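Local coordinates for protein ornithine carbamoyltransferase (Gloeobacter violaceus, PDB 3GD5) that probably catalyses the reversible transfer of a carbamoyl group from carbamoyl phosphate to ornithine, yielding citrulline on the pathway to arginine, at residues V141-L146 with L301-A306; A226-T231 with I268-L273. All blocks are in the same frame, centred on the assembly; numbering follows the deposited sequence.

How the interactions relate
From the N terminus, the chain reaches residues 141-146 on helix 138-152, in its carbamoyl phosphate-binding part. It then builds the parallel sheet of the ornithine domain, where interaction 2 pairs strands 228-231 and 268-271 and closes a short loop. Only afterwards does helix 293-312 return residues 301-306 to helix 138-152, so interaction 1 closes the larger loop, with interaction 2 nested inside. The two contacts also touch: Tyr230 OH lies 2.8 Å from Asp144 OD2, a probable hydrogen bond joining the sheet to helix 138-152. The pair thus illustrates how a two-domain enzyme is tied together both within a domain and between domains.

Interaction 1: residues V141-L146 with L301-A306; sequences VVADLL and LHAQKA
The extended side chain of Leu146, with CG turned opposite the backbone N (chi1 -155°) and CD1 carried straight on, reaches across to the helix of Ala303, where CD1 comes within 4.4 Å of both Ala303 N and His302 CB. Ala303 is the residue on which helix 138-152 closes. Its CB lies 3.8 Å from Ala143 CA, and 3.9 Å from Ala143 CB. Val142 is on the side facing Ala303 as well, but how closely its CG2 branch approaches is doubtful in the model. With alanine at the meeting point on both sides, the backbones come near, Ala143 CA lying 5.2 Å from Ala303 CA. The segment axes pass at 8.4 Å with 118° between their directions, a steep crossing that confines the contact to a small, apolar patch. The imidazole of His302 finds its polar partner on its own helix, in Glu298. Helix 24-39 borders the patch, its Ala34 touching both Leu146 and Ala306. Arg300, inferred by similarity to bind carbamoyl phosphate, lies close to Ala143. The arrangement is that of the two interdomain helices of the transcarbamoylase fold, crossing where the carbamoyl phosphate and ornithine domains join.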
loop_
_atom_site.group_PDB
_atom_site.type_symbol
_atom_site.label_atom_id
_atom_site.label_comp_id
_atom_site.label_asym_id
_atom_site.label_seq_id
_atom_site.Cartn_x
_atom_site.Cartn_y
_atom_site.Cartn_z
ATOM N N VAL A 141 -27.442 -22.197 -2.861
ATOM C CA VAL A 141 -28.730 -22.693 -3.318
ATOM C C VAL A 141 -29.215 -23.944 -2.596
ATOM O O VAL A 141 -30.407 -24.050 -2.313
ATOM C CB VAL A 141 -28.710 -22.925 -4.852
ATOM C CG1 VAL A 141 -29.965 -23.711 -5.306
ATOM C CG2 VAL A 141 -28.657 -21.575 -5.555
ATOM N N VAL A 142 -28.317 -24.883 -2.286
ATOM C CA VAL A 142 -28.743 -26.086 -1.582
ATOM C C VAL A 142 -29.262 -25.673 -0.202
ATOM O O VAL A 142 -30.150 -26.312 0.369
ATOM C CB VAL A 142 -27.591 -27.139 -1.438
ATOM C CG1 VAL A 142 -26.944 -27.405 -2.800
ATOM C CG2 VAL A 142 -26.558 -26.670 -0.443
ATOM N N ALA A 143 -28.717 -24.584 0.325
ATOM C CA ALA A 143 -29.146 -24.084 1.625
ATOM C C ALA A 143 -30.512 -23.412 1.486
ATOM O O ALA A 143 -31.386 -23.558 2.346
ATOM C CB ALA A 143 -28.120 -23.083 2.176
ATOM N N ASP A 144 -30.700 -22.681 0.395
ATOM C CA ASP A 144 -31.964 -21.994 0.168
ATOM C C ASP A 144 -33.089 -23.010 -0.012
ATOM O O ASP A 144 -34.159 -22.879 0.593
ATOM C CB ASP A 144 -31.866 -21.095 -1.071
ATOM C CG ASP A 144 -30.700 -20.111 -0.992
ATOM O OD1 ASP A 144 -30.467 -19.534 0.099
ATOM O OD2 ASP A 144 -30.031 -19.905 -2.029
ATOM N N LEU A 145 -32.829 -24.016 -0.847
ATOM C CA LEU A 145 -33.786 -25.079 -1.140
ATOM C C LEU A 145 -34.211 -25.765 0.153
ATOM O O LEU A 145 -35.393 -26.000 0.378
ATOM C CB LEU A 145 -33.148 -26.095 -2.090
ATOM C CG LEU A 145 -33.600 -26.176 -3.555
ATOM C CD1 LEU A 145 -34.037 -24.831 -4.090
ATOM C CD2 LEU A 145 -32.459 -26.749 -4.382
ATOM N N LEU A 146 -33.230 -26.060 1.001
ATOM C CA LEU A 146 -33.456 -26.709 2.286
ATOM C C LEU A 146 -34.283 -25.799 3.193
ATOM O O LEU A 146 -35.039 -26.265 4.046
ATOM C CB LEU A 146 -32.106 -27.009 2.942
ATOM C CG LEU A 146 -31.950 -28.139 3.962
ATOM C CD1 LEU A 146 -30.531 -28.086 4.512
ATOM C CD2 LEU A 146 -32.951 -28.001 5.094
ATOM N N LEU A 301 -24.612 -23.860 6.821
ATOM C CA LEU A 301 -23.853 -24.835 7.598
ATOM C C LEU A 301 -24.362 -26.271 7.402
ATOM O O LEU A 301 -23.585 -27.196 7.134
ATOM C CB LEU A 301 -23.909 -24.464 9.084
ATOM C CG LEU A 301 -23.588 -25.571 10.091
ATOM C CD1 LEU A 301 -22.211 -26.101 9.812
ATOM C CD2 LEU A 301 -23.693 -25.045 11.518
ATOM N N HIS A 302 -25.668 -26.450 7.550
ATOM C CA HIS A 302 -26.264 -27.776 7.409
ATOM C C HIS A 302 -26.146 -28.283 5.977
ATOM O O HIS A 302 -25.929 -29.467 5.746
ATOM C CB HIS A 302 -27.726 -27.729 7.857
ATOM C CG HIS A 302 -27.904 -27.171 9.234
ATOM N ND1 HIS A 302 -27.332 -27.749 10.348
ATOM C CD2 HIS A 302 -28.548 -26.064 9.673
ATOM C CE1 HIS A 302 -27.614 -27.021 11.414
ATOM N NE2 HIS A 302 -28.352 -25.991 11.032
ATOM N N ALA A 303 -26.262 -27.381 5.017
ATOM C CA ALA A 303 -26.153 -27.779 3.622
ATOM C C ALA A 303 -24.723 -28.189 3.290
ATOM O O ALA A 303 -24.495 -29.198 2.611
ATOM C CB ALA A 303 -26.597 -26.646 2.712
ATOM N N GLN A 304 -23.757 -27.401 3.757
ATOM C CA GLN A 304 -22.361 -27.706 3.484
ATOM C C GLN A 304 -21.884 -28.978 4.189
ATOM O O GLN A 304 -21.017 -29.680 3.668
ATOM C CB GLN A 304 -21.485 -26.487 3.820
ATOM C CG GLN A 304 -21.511 -25.475 2.681
ATOM C CD GLN A 304 -21.249 -24.043 3.112
ATOM O OE1 GLN A 304 -21.643 -23.121 2.417
ATOM N NE2 GLN A 304 -20.579 -23.854 4.245
ATOM N N LYS A 305 -22.445 -29.290 5.355
ATOM C CA LYS A 305 -22.076 -30.531 6.054
ATOM C C LYS A 305 -22.485 -31.717 5.173
ATOM O O LYS A 305 -21.761 -32.703 5.064
ATOM C CB LYS A 305 -22.800 -30.647 7.398
ATOM C CG LYS A 305 -22.265 -29.724 8.471
ATOM C CD LYS A 305 -23.083 -29.803 9.748
ATOM C CE LYS A 305 -23.072 -31.191 10.361
ATOM N NZ LYS A 305 -23.766 -31.124 11.670
ATOM N N ALA A 306 -23.654 -31.613 4.547
ATOM C CA ALA A 306 -24.132 -32.673 3.667
ATOM C C ALA A 306 -23.213 -32.836 2.457
ATOM O O ALA A 306 -22.944 -33.960 2.036
ATOM C CB ALA A 306 -25.559 -32.386 3.213
#

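Interaction 2: residues A226-T231 with I268-L273; sequences AHILYT and IVLHCL
Strands 228-231 and 268-271 run parallel and in register, their axes 19° apart, with Ile228 beside Ile268, Leu229 beside Val269 and Tyr230 beside Leu270. Leu229 lends both its polar backbone atoms to the ladder: its N donates to Ile268 O at 2.8 Å, and its O accepts from Leu270 N at 2.9 Å. The bond from Ile268 N to His227 O comes before them, and the longer one from Thr231 N to Leu270 O follows at 3.2 Å. On the face turned to helix 138-152, Ile228 CG2 crosses to Leu270 CG at 3.9 Å. Tyr230 shares that face. With CG opposite its backbone N (chi1 -161°), its ring lies across Leu270, CD2 approaching Leu270 CB at 3.5 Å, and Leu270 O sits over one ring face, offset to the rim. The phenol end runs on to the neighbouring loop, where Tyr230 OH meets Cys272 CB at 3.3 Å and bonds to Asp144. A phenylalanine here would lack the hydroxyl and is likely to leave Asp144 OD2 without this mate, near the acidic Glu296. On the other face, Thr231 CG2 touches His271 ND1 at 3.6 Å, while Thr231 O lies above the imidazole. Each side chain also has a hydrogen bond beyond the pair, Thr231 OG1 with Val163 O and His271 NE2 with Pro274 O. The chemistry thus changes along the pair: backbone bonds and apolar packing join the strands of this Rossmann-like sheet, and buried polar groups gather at their C-terminal ends, next to Asp232 and Cys272-Leu273, which by similarity probably bind ornithine and carbamoyl phosphate respectively.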
loop_
_atom_site.group_PDB
_atom_site.type_symbol
_atom_site.label_atom_id
_atom_site.label_comp_id
_atom_site.label_asym_id
_atom_site.label_seq_id
_atom_site.Cartn_x
_atom_site.Cartn_y
_atom_site.Cartn_z
ATOM N N ALA A 226 -45.809 -15.805 -6.309
ATOM C CA ALA A 226 -44.604 -16.467 -5.818
ATOM C C ALA A 226 -44.715 -16.753 -4.328
ATOM O O ALA A 226 -45.311 -15.978 -3.585
ATOM C CB ALA A 226 -43.382 -15.598 -6.094
ATOM N N HIS A 227 -44.146 -17.875 -3.897
ATOM C CA HIS A 227 -44.163 -18.255 -2.483
ATOM C C HIS A 227 -42.853 -17.789 -1.860
ATOM O O HIS A 227 -42.694 -17.782 -0.641
ATOM C CB HIS A 227 -44.253 -19.772 -2.344
ATOM C CG HIS A 227 -45.379 -20.379 -3.114
ATOM N ND1 HIS A 227 -46.659 -20.477 -2.613
ATOM C CD2 HIS A 227 -45.423 -20.894 -4.366
ATOM C CE1 HIS A 227 -47.444 -21.027 -3.522
ATOM N NE2 HIS A 227 -46.719 -21.289 -4.594
ATOM N N ILE A 228 -41.918 -17.397 -2.721
ATOM C CA ILE A 228 -40.605 -16.962 -2.282
ATOM C C ILE A 228 -40.068 -15.833 -3.150
ATOM O O ILE A 228 -39.968 -15.971 -4.366
ATOM C CB ILE A 228 -39.586 -18.140 -2.357
ATOM C CG1 ILE A 228 -40.115 -19.347 -1.589
ATOM C CG2 ILE A 228 -38.228 -17.719 -1.793
ATOM C CD1 ILE A 228 -40.134 -20.624 -2.427
ATOM N N LEU A 229 -39.747 -14.706 -2.526
ATOM C CA LEU A 229 -39.142 -13.591 -3.249
ATOM C C LEU A 229 -37.657 -13.628 -2.855
ATOM O O LEU A 229 -37.315 -13.621 -1.674
ATOM C CB LEU A 229 -39.784 -12.263 -2.847
ATOM C CG LEU A 229 -41.245 -12.102 -3.278
ATOM C CD1 LEU A 229 -41.736 -10.724 -2.877
ATOM C CD2 LEU A 229 -41.371 -12.290 -4.790
ATOM N N TYR A 230 -36.788 -13.677 -3.854
ATOM C CA TYR A 230 -35.355 -13.785 -3.628
ATOM C C TYR A 230 -34.588 -12.655 -4.288
ATOM O O TYR A 230 -34.887 -12.259 -5.415
ATOM C CB TYR A 230 -34.865 -15.119 -4.198
ATOM C CG TYR A 230 -33.532 -15.611 -3.677
ATOM C CD1 TYR A 230 -32.345 -14.924 -3.944
ATOM C CD2 TYR A 230 -33.456 -16.795 -2.945
ATOM C CE1 TYR A 230 -31.114 -15.412 -3.494
ATOM C CE2 TYR A 230 -32.241 -17.289 -2.494
ATOM C CZ TYR A 230 -31.072 -16.595 -2.767
ATOM O OH TYR A 230 -29.875 -17.082 -2.275
ATOM N N THR A 231 -33.598 -12.130 -3.582
ATOM C CA THR A 231 -32.782 -11.073 -4.145
ATOM C C THR A 231 -31.372 -11.140 -3.585
ATOM O O THR A 231 -31.096 -11.881 -2.643
ATOM C CB THR A 231 -33.378 -9.681 -3.887
ATOM O OG1 THR A 231 -32.708 -8.729 -4.721
ATOM C CG2 THR A 231 -33.223 -9.287 -2.431
ATOM N N ILE A 268 -42.466 -16.007 1.378
ATOM C CA ILE A 268 -41.263 -15.908 2.191
ATOM C C ILE A 268 -40.242 -15.059 1.430
ATOM O O ILE A 268 -40.254 -15.028 0.196
ATOM C CB ILE A 268 -40.698 -17.330 2.478
ATOM C CG1 ILE A 268 -41.124 -17.775 3.877
ATOM C CG2 ILE A 268 -39.194 -17.367 2.319
ATOM C CD1 ILE A 268 -42.616 -17.855 4.060
ATOM N N VAL A 269 -39.382 -14.356 2.167
ATOM C CA VAL A 269 -38.351 -13.516 1.557
ATOM C C VAL A 269 -36.953 -14.040 1.885
ATOM O O VAL A 269 -36.593 -14.184 3.055
ATOM C CB VAL A 269 -38.442 -12.048 2.043
ATOM C CG1 VAL A 269 -37.313 -11.227 1.431
ATOM C CG2 VAL A 269 -39.787 -11.451 1.654
ATOM N N LEU A 270 -36.173 -14.331 0.846
ATOM C CA LEU A 270 -34.812 -14.833 1.022
ATOM C C LEU A 270 -33.776 -13.875 0.456
ATOM O O LEU A 270 -34.017 -13.200 -0.545
ATOM C CB LEU A 270 -34.634 -16.200 0.340
ATOM C CG LEU A 270 -35.433 -17.394 0.873
ATOM C CD1 LEU A 270 -34.972 -18.674 0.190
ATOM C CD2 LEU A 270 -35.246 -17.501 2.375
ATOM N N HIS A 271 -32.625 -13.813 1.116
ATOM C CA HIS A 271 -31.516 -12.974 0.668
ATOM C C HIS A 271 -30.249 -13.712 1.087
ATOM O O HIS A 271 -30.070 -14.024 2.258
ATOM C CB HIS A 271 -31.585 -11.583 1.323
ATOM C CG HIS A 271 -30.592 -10.607 0.771
ATOM N ND1 HIS A 271 -30.945 -9.339 0.354
ATOM C CD2 HIS A 271 -29.252 -10.704 0.588
ATOM C CE1 HIS A 271 -29.865 -8.697 -0.056
ATOM N NE2 HIS A 271 -28.825 -9.501 0.077
ATOM N N CYS A 272 -29.382 -14.016 0.129
ATOM C CA CYS A 272 -28.147 -14.741 0.433
ATOM C C CYS A 272 -27.111 -13.962 1.268
ATOM O O CYS A 272 -26.194 -14.570 1.812
ATOM C CB CYS A 272 -27.494 -15.222 -0.865
ATOM S SG CYS A 272 -27.101 -13.892 -2.004
ATOM N N LEU A 273 -27.261 -12.636 1.353
ATOM C CA LEU A 273 -26.372 -11.740 2.119
ATOM C C LEU A 273 -24.989 -11.506 1.499
ATOM O O LEU A 273 -24.514 -12.316 0.706
ATOM C CB LEU A 273 -26.210 -12.255 3.554
ATOM C CG LEU A 273 -27.498 -12.337 4.387
ATOM C CD1 LEU A 273 -27.192 -12.895 5.762
ATOM C CD2 LEU A 273 -28.138 -10.952 4.499
#